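Local coordinates for beta-galactosidase (Trichoderma reesei, PDB 3OGV), which probably hydrolyses terminal non-reducing beta-D-galactose residues in beta-D-galactosides, as a secreted glycoprotein of glycoside hydrolase family 35, at residues 46-51 / 321-326; 120-125 / 787-792; 421-426 / 441-446. All blocks are in the same frame, centred on the assembly; numbering follows the deposited sequence.

Contact 1 of 3, residues 46-51 / 321-326; sequences EVHPFR and IYMTFG. With PTQ (2-phenylethyl 1-thio-beta-D-galactopyranoside), chain E.
The H48 imidazole carries M323 CE over the centre of one face: the methyl stands 3.5 Å from the H48 ring centroid and 10° off the normal, a CH-pi contact. Y322 OH, hydrogen-bonded to Y342 OH, comes to the same ring at its edge, 3.3 Å from H48 CE1. M323 reaches both aromatic rings because its chain folds at chi2 (-56°) and chi3, which sets SD over the centre of the Y322 ring while CE faces the imidazole. The Y322 ring borders the galactoside, with CE1 3.5 Å from PTQ O5. This is the C-terminal end of neighbouring parallel strands 38-47 and 318-321 of the TIM barrel, the end where the family 35 sugar pocket opens; a cis peptide precedes M323. Two hydrogen bonds in the ring plane fix the rotation of the imidazole: H48 NE2 donates to the anti lone pair of E46 OE2 at 2.8 Å, and R51 NH1 donates to H48 ND1 at 2.9 Å. The E46 carboxylate is held by S74, N320 and R114, the last of which probably stabilises its negative charge. E46 O accepts from both T324 N (3.0 Å) and F325 N (3.2 Å), and E46 N donates to I321 O.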
loop_
_atom_site.group_PDB
_atom_site.type_symbol
_atom_site.label_atom_id
_atom_site.label_comp_id
_atom_site.label_asym_id
_atom_site.label_seq_id
_atom_site.Cartn_x
_atom_site.Cartn_y
_atom_site.Cartn_z
ATOM N N GLU A 46 -6.265 2.036 0.560
ATOM C CA GLU A 46 -5.564 2.029 -0.732
ATOM C C GLU A 46 -4.876 0.658 -0.924
ATOM O O GLU A 46 -4.112 0.218 -0.004
ATOM C CB GLU A 46 -4.514 3.169 -0.680
ATOM C CG GLU A 46 -3.864 3.283 -2.054
ATOM C CD GLU A 46 -4.592 4.289 -2.951
ATOM O OE1 GLU A 46 -5.604 4.933 -2.558
ATOM O OE2 GLU A 46 -4.071 4.529 -4.095
ATOM N N VAL A 47 -4.981 0.112 -2.130
ATOM C CA VAL A 47 -4.343 -1.145 -2.573
ATOM C C VAL A 47 -3.926 -0.930 -4.033
ATOM O O VAL A 47 -4.766 -0.419 -4.829
ATOM C CB VAL A 47 -5.298 -2.316 -2.541
ATOM C CG1 VAL A 47 -4.746 -3.600 -3.085
ATOM C CG2 VAL A 47 -5.841 -2.526 -1.089
ATOM N N HIS A 48 -2.721 -1.316 -4.415
ATOM C CA HIS A 48 -2.241 -1.131 -5.816
ATOM C C HIS A 48 -2.149 -2.511 -6.494
ATOM O O HIS A 48 -1.208 -3.249 -6.162
ATOM C CB HIS A 48 -0.943 -0.362 -5.837
ATOM C CG HIS A 48 -1.056 1.009 -5.315
ATOM N ND1 HIS A 48 -0.016 1.767 -4.948
ATOM C CD2 HIS A 48 -2.198 1.747 -5.070
ATOM C CE1 HIS A 48 -0.450 2.955 -4.491
ATOM N NE2 HIS A 48 -1.788 2.937 -4.558
ATOM N N PRO A 49 -2.997 -2.809 -7.443
ATOM C CA PRO A 49 -3.004 -4.192 -7.957
ATOM C C PRO A 49 -1.689 -4.551 -8.632
ATOM O O PRO A 49 -1.251 -5.708 -8.557
ATOM C CB PRO A 49 -4.173 -4.200 -8.986
ATOM C CG PRO A 49 -4.485 -2.741 -9.232
ATOM C CD PRO A 49 -4.138 -1.969 -7.917
ATOM N N PHE A 50 -0.965 -3.577 -9.175
ATOM C CA PHE A 50 0.290 -3.866 -9.881
ATOM C C PHE A 50 1.369 -4.245 -8.904
ATOM O O PHE A 50 2.431 -4.716 -9.371
ATOM C CB PHE A 50 0.659 -2.673 -10.837
ATOM C CG PHE A 50 0.786 -1.367 -10.104
ATOM C CD1 PHE A 50 1.912 -1.009 -9.437
ATOM C CD2 PHE A 50 -0.331 -0.460 -10.115
ATOM C CE1 PHE A 50 2.044 0.231 -8.748
ATOM C CE2 PHE A 50 -0.238 0.750 -9.418
ATOM C CZ PHE A 50 0.901 1.096 -8.734
ATOM N N ARG A 51 1.232 -3.944 -7.585
ATOM C CA ARG A 51 2.233 -4.269 -6.584
ATOM C C ARG A 51 1.975 -5.723 -6.004
ATOM O O ARG A 51 2.760 -6.074 -5.094
ATOM C CB ARG A 51 2.252 -3.185 -5.488
ATOM C CG ARG A 51 3.076 -2.020 -5.957
ATOM C CD ARG A 51 2.966 -0.754 -5.084
ATOM N NE ARG A 51 4.100 0.145 -5.223
ATOM C CZ ARG A 51 4.061 1.472 -5.208
ATOM N NH1 ARG A 51 2.885 2.149 -5.291
ATOM N NH2 ARG A 51 5.218 2.120 -5.206
ATOM N N ILE A 321 -7.484 5.593 3.452
ATOM C CA ILE A 321 -6.145 5.401 4.143
ATOM C C ILE A 321 -5.069 4.871 3.137
ATOM O O ILE A 321 -5.179 3.787 2.615
ATOM C CB ILE A 321 -6.336 4.373 5.295
ATOM C CG1 ILE A 321 -7.451 4.845 6.291
ATOM C CG2 ILE A 321 -4.983 4.186 6.027
ATOM C CD1 ILE A 321 -7.354 6.251 6.811
ATOM N N TYR A 322 -4.083 5.769 2.949
ATOM C CA TYR A 322 -2.997 5.487 1.972
ATOM C C TYR A 322 -1.718 5.255 2.806
ATOM O O TYR A 322 -1.273 6.146 3.529
ATOM C CB TYR A 322 -2.794 6.753 1.118
ATOM C CG TYR A 322 -1.751 6.510 -0.005
ATOM C CD1 TYR A 322 -0.403 6.394 0.302
ATOM C CD2 TYR A 322 -2.161 6.376 -1.324
ATOM C CE1 TYR A 322 0.530 6.108 -0.744
ATOM C CE2 TYR A 322 -1.244 6.120 -2.384
ATOM C CZ TYR A 322 0.092 5.935 -2.012
ATOM O OH TYR A 322 0.980 5.624 -3.077
ATOM N N MET A 323 -1.133 4.048 2.740
ATOM C CA MET A 323 -1.581 2.774 2.154
ATOM C C MET A 323 -2.357 1.912 3.224
ATOM O O MET A 323 -2.079 2.137 4.438
ATOM C CB MET A 323 -0.371 1.916 1.721
ATOM C CG MET A 323 0.453 2.522 0.547
ATOM S SD MET A 323 -0.511 2.860 -0.938
ATOM C CE MET A 323 -0.863 1.169 -1.537
ATOM N N THR A 324 -3.200 1.046 2.760
ATOM C CA THR A 324 -3.779 0.005 3.682
ATOM C C THR A 324 -3.049 -1.323 3.449
ATOM O O THR A 324 -2.662 -1.949 4.459
ATOM C CB THR A 324 -5.303 -0.104 3.500
ATOM O OG1 THR A 324 -5.797 1.190 3.924
ATOM C CG2 THR A 324 -5.878 -1.158 4.408
ATOM N N PHE A 325 -2.758 -1.683 2.182
ATOM C CA PHE A 325 -1.822 -2.764 1.892
ATOM C C PHE A 325 -0.890 -2.215 0.794
ATOM O O PHE A 325 -1.388 -1.792 -0.235
ATOM C CB PHE A 325 -2.548 -4.022 1.315
ATOM C CG PHE A 325 -1.631 -5.009 0.719
ATOM C CD1 PHE A 325 -0.749 -5.748 1.494
ATOM C CD2 PHE A 325 -1.599 -5.158 -0.655
ATOM C CE1 PHE A 325 0.121 -6.667 0.864
ATOM C CE2 PHE A 325 -0.760 -6.070 -1.247
ATOM C CZ PHE A 325 0.146 -6.812 -0.478
ATOM N N GLY A 326 0.396 -2.237 1.086
ATOM C CA GLY A 326 1.443 -1.640 0.178
ATOM C C GLY A 326 1.968 -2.570 -0.880
ATOM O O GLY A 326 2.172 -2.174 -2.040
HETATM C C1 PTQ E . 0.634 11.744 -2.367
HETATM O O1 PTQ E . 1.839 11.336 -1.673
HETATM S S1 PTQ E . 0.792 13.565 -2.595
HETATM C C2 PTQ E . 0.447 11.096 -3.697
HETATM O O2 PTQ E . -0.770 11.437 -4.297
HETATM C C3 PTQ E . 0.628 9.577 -3.662
HETATM O O3 PTQ E . 0.697 9.067 -4.960
HETATM C C4 PTQ E . 1.836 9.202 -2.826
HETATM O O4 PTQ E . 2.999 9.625 -3.608
HETATM C C5 PTQ E . 1.879 9.837 -1.481
HETATM O O5 PTQ E . 3.251 8.275 -0.369
HETATM C C6 PTQ E . 3.081 9.728 -0.601
HETATM C C7 PTQ E . 0.864 14.132 -0.878
HETATM C C8 PTQ E . 1.286 15.572 -0.745
HETATM C C9 PTQ E . 1.381 15.991 0.668
HETATM C C10 PTQ E . 2.579 15.838 1.356
HETATM C C11 PTQ E . 2.610 16.191 2.722
HETATM C C12 PTQ E . 1.442 16.674 3.352
HETATM C C13 PTQ E . 0.276 16.770 2.632
HETATM C C14 PTQ E . 0.225 16.396 1.350
HETATM O O HOH W 1 -0.674 -2.307 -2.803
#

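Contact 2 of 3, residues 120-125 / 787-792; sequences NAEVSG and LDENWT. With PTQ (2-phenylethyl 1-thio-beta-D-galactopyranoside), chain E.
The galactose pocket of this family 35 enzyme is lined by a tight type I' turn, N120 to V123, and the loop 787-792 lies against that turn from a distant part of the chain. E789 makes the central link. Extended beyond CG (chi2 174°), its side chain carries OE2 to E122 N, 2.8 Å away; the hydrogen bond is bent, 134° at the hydrogen, although the donor lies nearly along the C-O direction. The same carboxylate stacks on the N120 amide with their planes 24° apart, and N120 OD1 is 3.3 Å from E789 CD. N120 OD1 also lies near the plane of the W791 indole, at its edge, and takes its hydrogen bond from outside the two segments, with Y118 OH. The E122 and E789 carboxylates come within 3.8 Å, OE2 to OE2, and one water links them by donating to E122 OE2 and E789 OE1. Farther along, S124 OG accepts from L787 N at 2.9 Å, and G125 N points straight at L787 O (2.8 Å) from well above the carbonyl plane. On the sugar side N120 ND2 donates to PTQ O4 at 2.8 Å, A121 N to PTQ O3, and E122 receives PTQ O4 on OE2 and PTQ O5 on OE1, which is also hydrogen-bonded to Y342 OH. Second-shell E789 thus braces a first-shell loop that follows strand 110-116, an arrangement in keeping with a TIM-barrel glycosidase, whose substrate is bound by loops after the barrel strands.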
loop_
_atom_site.group_PDB
_atom_site.type_symbol
_atom_site.label_atom_id
_atom_site.label_comp_id
_atom_site.label_asym_id
_atom_site.label_seq_id
_atom_site.Cartn_x
_atom_site.Cartn_y
_atom_site.Cartn_z
ATOM N N ASN A 120 2.126 9.435 -9.435
ATOM C CA ASN A 120 3.129 9.671 -8.398
ATOM C C ASN A 120 3.470 8.292 -7.728
ATOM O O ASN A 120 4.125 7.440 -8.353
ATOM C CB ASN A 120 2.761 10.794 -7.405
ATOM C CG ASN A 120 3.941 11.425 -6.807
ATOM O OD1 ASN A 120 4.818 11.989 -7.544
ATOM N ND2 ASN A 120 4.123 11.421 -5.475
ATOM N N ALA A 121 2.911 8.020 -6.491
ATOM C CA ALA A 121 2.787 6.619 -5.958
ATOM C C ALA A 121 4.144 6.011 -5.603
ATOM O O ALA A 121 4.166 4.778 -5.339
ATOM C CB ALA A 121 2.007 5.719 -6.927
ATOM N N GLU A 122 5.238 6.755 -5.629
ATOM C CA GLU A 122 6.577 6.206 -5.428
ATOM C C GLU A 122 6.866 5.144 -6.492
ATOM O O GLU A 122 7.660 4.196 -6.200
ATOM C CB GLU A 122 6.822 5.760 -3.964
ATOM C CG GLU A 122 6.906 6.932 -3.015
ATOM C CD GLU A 122 5.572 7.569 -2.686
ATOM O OE1 GLU A 122 4.677 6.886 -2.176
ATOM O OE2 GLU A 122 5.420 8.800 -2.886
ATOM N N VAL A 123 6.311 5.237 -7.681
ATOM C CA VAL A 123 6.598 4.316 -8.782
ATOM C C VAL A 123 7.552 5.054 -9.781
ATOM O O VAL A 123 7.613 6.257 -9.830
ATOM C CB VAL A 123 5.425 3.723 -9.509
ATOM C CG1 VAL A 123 4.444 2.976 -8.505
ATOM C CG2 VAL A 123 4.637 4.759 -10.342
ATOM N N SER A 124 8.244 4.232 -10.546
ATOM C CA SER A 124 9.184 4.806 -11.589
ATOM C C SER A 124 8.351 5.710 -12.534
ATOM O O SER A 124 7.289 5.337 -13.006
ATOM C CB SER A 124 9.675 3.633 -12.414
ATOM O OG SER A 124 10.706 4.139 -13.317
ATOM N N GLY A 125 8.955 6.923 -12.692
ATOM C CA GLY A 125 8.310 7.948 -13.556
ATOM C C GLY A 125 7.060 8.526 -12.964
ATOM O O GLY A 125 6.399 9.311 -13.652
ATOM N N LEU A 787 13.059 5.734 -12.781
ATOM C CA LEU A 787 12.858 7.129 -13.266
ATOM C C LEU A 787 12.259 7.985 -12.185
ATOM O O LEU A 787 11.394 7.466 -11.406
ATOM C CB LEU A 787 12.072 7.099 -14.558
ATOM C CG LEU A 787 12.673 6.186 -15.637
ATOM C CD1 LEU A 787 11.810 6.320 -16.916
ATOM C CD2 LEU A 787 14.180 6.570 -15.934
ATOM N N ASP A 788 12.669 9.217 -12.072
ATOM C CA ASP A 788 12.183 10.049 -11.016
ATOM C C ASP A 788 10.645 10.400 -11.313
ATOM O O ASP A 788 10.128 10.306 -12.416
ATOM C CB ASP A 788 12.967 11.358 -11.028
ATOM C CG ASP A 788 14.421 11.193 -10.531
ATOM O OD1 ASP A 788 14.727 10.216 -9.862
ATOM O OD2 ASP A 788 15.288 12.092 -10.751
ATOM N N GLU A 789 10.022 10.733 -10.162
ATOM C CA GLU A 789 8.668 11.278 -10.262
ATOM C C GLU A 789 8.652 12.655 -10.843
ATOM O O GLU A 789 9.696 13.277 -11.134
ATOM C CB GLU A 789 8.046 11.325 -8.809
ATOM C CG GLU A 789 7.755 9.911 -8.247
ATOM C CD GLU A 789 7.307 10.014 -6.793
ATOM O OE1 GLU A 789 7.851 10.847 -6.015
ATOM O OE2 GLU A 789 6.409 9.187 -6.503
ATOM N N ASN A 790 7.441 13.194 -11.003
ATOM C CA ASN A 790 7.172 14.549 -11.580
ATOM C C ASN A 790 6.124 15.256 -10.734
ATOM O O ASN A 790 5.105 15.685 -11.263
ATOM C CB ASN A 790 6.735 14.414 -13.048
ATOM C CG ASN A 790 7.142 15.559 -13.878
ATOM O OD1 ASN A 790 8.182 15.536 -14.585
ATOM N ND2 ASN A 790 6.326 16.605 -13.906
ATOM N N TRP A 791 6.421 15.395 -9.451
ATOM C CA TRP A 791 5.339 15.928 -8.616
ATOM C C TRP A 791 5.173 17.400 -8.568
ATOM O O TRP A 791 4.302 17.898 -7.800
ATOM C CB TRP A 791 5.285 15.375 -7.229
ATOM C CG TRP A 791 6.584 15.249 -6.577
ATOM C CD1 TRP A 791 7.295 14.054 -6.403
ATOM C CD2 TRP A 791 7.282 16.245 -5.793
ATOM N NE1 TRP A 791 8.424 14.304 -5.660
ATOM C CE2 TRP A 791 8.458 15.615 -5.263
ATOM C CE3 TRP A 791 7.094 17.641 -5.555
ATOM C CZ2 TRP A 791 9.430 16.301 -4.501
ATOM C CZ3 TRP A 791 8.079 18.331 -4.793
ATOM C CH2 TRP A 791 9.244 17.649 -4.301
ATOM N N THR A 792 6.019 18.146 -9.244
ATOM C CA THR A 792 5.747 19.592 -9.420
ATOM C C THR A 792 5.558 19.836 -10.909
ATOM O O THR A 792 6.530 19.870 -11.665
ATOM C CB THR A 792 6.907 20.414 -8.921
ATOM O OG1 THR A 792 7.135 20.146 -7.565
ATOM C CG2 THR A 792 6.629 21.958 -9.024
HETATM C C1 PTQ E . 0.634 11.744 -2.367
HETATM O O1 PTQ E . 1.839 11.336 -1.673
HETATM S S1 PTQ E . 0.792 13.565 -2.595
HETATM C C2 PTQ E . 0.447 11.096 -3.697
HETATM O O2 PTQ E . -0.770 11.437 -4.297
HETATM C C3 PTQ E . 0.628 9.577 -3.662
HETATM O O3 PTQ E . 0.697 9.067 -4.960
HETATM C C4 PTQ E . 1.836 9.202 -2.826
HETATM O O4 PTQ E . 2.999 9.625 -3.608
HETATM C C5 PTQ E . 1.879 9.837 -1.481
HETATM O O5 PTQ E . 3.251 8.275 -0.369
HETATM C C6 PTQ E . 3.081 9.728 -0.601
HETATM C C7 PTQ E . 0.864 14.132 -0.878
HETATM C C8 PTQ E . 1.286 15.572 -0.745
HETATM C C9 PTQ E . 1.381 15.991 0.668
HETATM C C10 PTQ E . 2.579 15.838 1.356
HETATM C C11 PTQ E . 2.610 16.191 2.722
HETATM C C12 PTQ E . 1.442 16.674 3.352
HETATM C C13 PTQ E . 0.276 16.770 2.632
HETATM C C14 PTQ E . 0.225 16.396 1.350
HETATM O O HOH W 2 7.082 10.635 -3.569
#

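Contact 3 of 3, residues 421-426 / 441-446; sequences ASYTVK and GSLTLT. With MAN (alpha-D-mannopyranose), chain B.
Y423 and L443 form the close-packed side of this antiparallel strand pair. L443 CB sits over one face of the phenol ring, 3.7 Å from its centroid and 17° off the normal, a CH-pi contact displaced toward the rim, while L443 CD1 reaches Y423 CE2. The ring edge points at the neighbouring backbone, with L445 N near its plane, and Y423 CE1 lies 3.8 Å from L445 CB. A chi1 of 68° places Y423 CG between its own backbone N and carbonyl carbon, turning the ring across the partner strand. Four backbone bonds hold the strands: A421 and L445 exchange two, of which A421 N to L445 O is 2.8 Å, and Y423 and L443 two more. S422 and T444 form the non-hydrogen-bonded pair between them, and the N-to-C directions of 421-423 and 443-445 lie 148° apart.

Their side chains share the looser, more exposed face, where a water bridges S422 OG (2.7 Å), T444 OG1 (3.0 Å) and L443 O in place of direct contact. At the pair's end T424 CG2 only approaches G441 O, at 4.1 Å. On the packed face a second water joins Y423 OH to T444 O, and the hydroxyl also bonds to H453. Strand 421-427 is the middle of a three-stranded antiparallel sheet, between 434-436 and 443-445; its Y423 and V425 pack on strand 394-400, and A421 and L445 on H412 of strand 406-412.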
loop_
_atom_site.group_PDB
_atom_site.type_symbol
_atom_site.label_atom_id
_atom_site.label_comp_id
_atom_site.label_asym_id
_atom_site.label_seq_id
_atom_site.Cartn_x
_atom_site.Cartn_y
_atom_site.Cartn_z
ATOM N N ALA A 421 -5.122 12.067 31.946
ATOM C CA ALA A 421 -5.946 13.124 32.518
ATOM C C ALA A 421 -7.189 12.484 33.091
ATOM O O ALA A 421 -7.793 11.607 32.514
ATOM C CB ALA A 421 -6.431 14.031 31.353
ATOM N N SER A 422 -7.691 13.067 34.206
ATOM C CA SER A 422 -8.979 12.743 34.799
ATOM C C SER A 422 -9.938 13.828 34.435
ATOM O O SER A 422 -9.553 15.013 34.471
ATOM C CB SER A 422 -8.802 12.719 36.315
ATOM O OG SER A 422 -8.017 11.601 36.690
ATOM N N TYR A 423 -11.185 13.484 34.074
ATOM C CA TYR A 423 -12.129 14.527 33.670
ATOM C C TYR A 423 -13.544 14.037 33.838
ATOM O O TYR A 423 -13.810 12.824 34.075
ATOM C CB TYR A 423 -11.865 14.926 32.154
ATOM C CG TYR A 423 -12.186 13.879 31.087
ATOM C CD1 TYR A 423 -11.334 12.719 30.932
ATOM C CD2 TYR A 423 -13.376 13.929 30.351
ATOM C CE1 TYR A 423 -11.637 11.746 29.965
ATOM C CE2 TYR A 423 -13.638 12.944 29.341
ATOM C CZ TYR A 423 -12.816 11.843 29.188
ATOM O OH TYR A 423 -13.173 10.910 28.247
ATOM N N THR A 424 -14.474 14.937 33.672
ATOM C CA THR A 424 -15.884 14.635 33.500
ATOM C C THR A 424 -16.375 15.470 32.299
ATOM O O THR A 424 -15.629 16.390 31.861
ATOM C CB THR A 424 -16.736 15.021 34.733
ATOM O OG1 THR A 424 -16.639 16.422 34.931
ATOM C CG2 THR A 424 -16.221 14.290 35.997
ATOM N N VAL A 425 -17.507 15.187 31.786
ATOM C CA VAL A 425 -18.091 15.909 30.685
ATOM C C VAL A 425 -19.445 16.476 31.045
ATOM O O VAL A 425 -20.142 15.927 31.946
ATOM C CB VAL A 425 -18.164 15.135 29.346
ATOM C CG1 VAL A 425 -16.696 14.845 28.886
ATOM C CG2 VAL A 425 -18.965 13.858 29.523
ATOM N N LYS A 426 -19.857 17.555 30.384
ATOM C CA LYS A 426 -21.197 18.108 30.532
ATOM C C LYS A 426 -21.792 18.175 29.152
ATOM O O LYS A 426 -21.274 18.961 28.299
ATOM C CB LYS A 426 -21.120 19.466 31.215
ATOM C CG LYS A 426 -22.517 19.979 31.470
ATOM C CD LYS A 426 -22.522 21.245 32.301
ATOM C CE LYS A 426 -23.956 21.722 32.272
ATOM N NZ LYS A 426 -24.107 23.068 32.968
ATOM N N GLY A 441 -17.687 9.426 40.252
ATOM C CA GLY A 441 -16.400 8.998 39.669
ATOM C C GLY A 441 -15.965 9.902 38.532
ATOM O O GLY A 441 -16.649 10.831 38.122
ATOM N N SER A 442 -14.809 9.567 38.021
ATOM C CA SER A 442 -14.202 10.400 36.931
ATOM C C SER A 442 -13.836 9.502 35.769
ATOM O O SER A 442 -13.495 8.331 35.967
ATOM C CB SER A 442 -12.878 10.973 37.446
ATOM O OG SER A 442 -13.090 11.999 38.435
ATOM N N LEU A 443 -13.850 10.081 34.593
ATOM C CA LEU A 443 -13.326 9.443 33.381
ATOM C C LEU A 443 -11.803 9.644 33.357
ATOM O O LEU A 443 -11.246 10.536 33.938
ATOM C CB LEU A 443 -13.994 10.121 32.165
ATOM C CG LEU A 443 -15.550 10.050 32.218
ATOM C CD1 LEU A 443 -16.149 10.798 31.008
ATOM C CD2 LEU A 443 -16.176 8.666 32.191
ATOM N N THR A 444 -11.181 8.776 32.509
ATOM C CA THR A 444 -9.723 8.873 32.325
ATOM C C THR A 444 -9.438 8.854 30.823
ATOM O O THR A 444 -9.973 8.060 30.077
ATOM C CB THR A 444 -9.046 7.608 32.905
ATOM O OG1 THR A 444 -9.341 7.578 34.324
ATOM C CG2 THR A 444 -7.517 7.767 32.858
ATOM N N LEU A 445 -8.511 9.752 30.442
ATOM C CA LEU A 445 -7.916 9.728 29.060
ATOM C C LEU A 445 -6.434 9.490 29.251
ATOM O O LEU A 445 -5.716 10.338 29.788
ATOM C CB LEU A 445 -8.216 11.099 28.406
ATOM C CG LEU A 445 -7.885 11.057 26.878
ATOM C CD1 LEU A 445 -8.866 10.207 26.122
ATOM C CD2 LEU A 445 -7.821 12.494 26.360
ATOM N N THR A 446 -5.996 8.298 28.790
ATOM C CA THR A 446 -4.584 7.963 28.949
ATOM C C THR A 446 -3.755 8.590 27.786
ATOM O O THR A 446 -4.304 9.274 26.899
ATOM C CB THR A 446 -4.379 6.425 29.091
ATOM O OG1 THR A 446 -4.787 5.770 27.891
ATOM C CG2 THR A 446 -5.193 5.892 30.317
HETATM C C1 MAN B . -2.435 1.677 28.972
HETATM C C2 MAN B . -2.560 2.954 29.703
HETATM C C3 MAN B . -1.178 3.482 30.019
HETATM C C4 MAN B . -0.310 2.389 30.682
HETATM C C5 MAN B . -0.289 1.166 29.765
HETATM C C6 MAN B . 0.438 -0.021 30.414
HETATM O O2 MAN B . -3.095 2.665 30.941
HETATM O O3 MAN B . -1.413 4.524 30.951
HETATM O O4 MAN B . 1.014 2.845 30.914
HETATM O O5 MAN B . -1.615 0.759 29.632
HETATM O O6 MAN B . -0.325 -0.464 31.540
HETATM O O HOH W 3 -9.813 9.570 36.468
HETATM O O HOH W 4 -12.665 8.164 28.932
#

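Overall arrangement
Contacts 1 and 2 adjoin at the sugar-binding end of the TIM barrel, their centres about 16 Å apart; R51 NH2 probably bonds to A121 O, and both contacts touch the same galactoside. Their segments alternate along the chain, 46-51, 120-125, 321-326, then 787-792. Contact 1 joins the ends of barrel strands 38-47 and 318-321, whereas contact 2 ties a barrel loop to one far beyond it in sequence. Contact 3 follows contact 1 and is nested inside the span closed by contact 2. It belongs to the domain 2 family region, about 38 Å from contact 1 and about 47 Å from contact 2 between centres. The pocket is lined by sequence-distant barrel residues and backed by a much later loop, while contact 3 is local sheet packing.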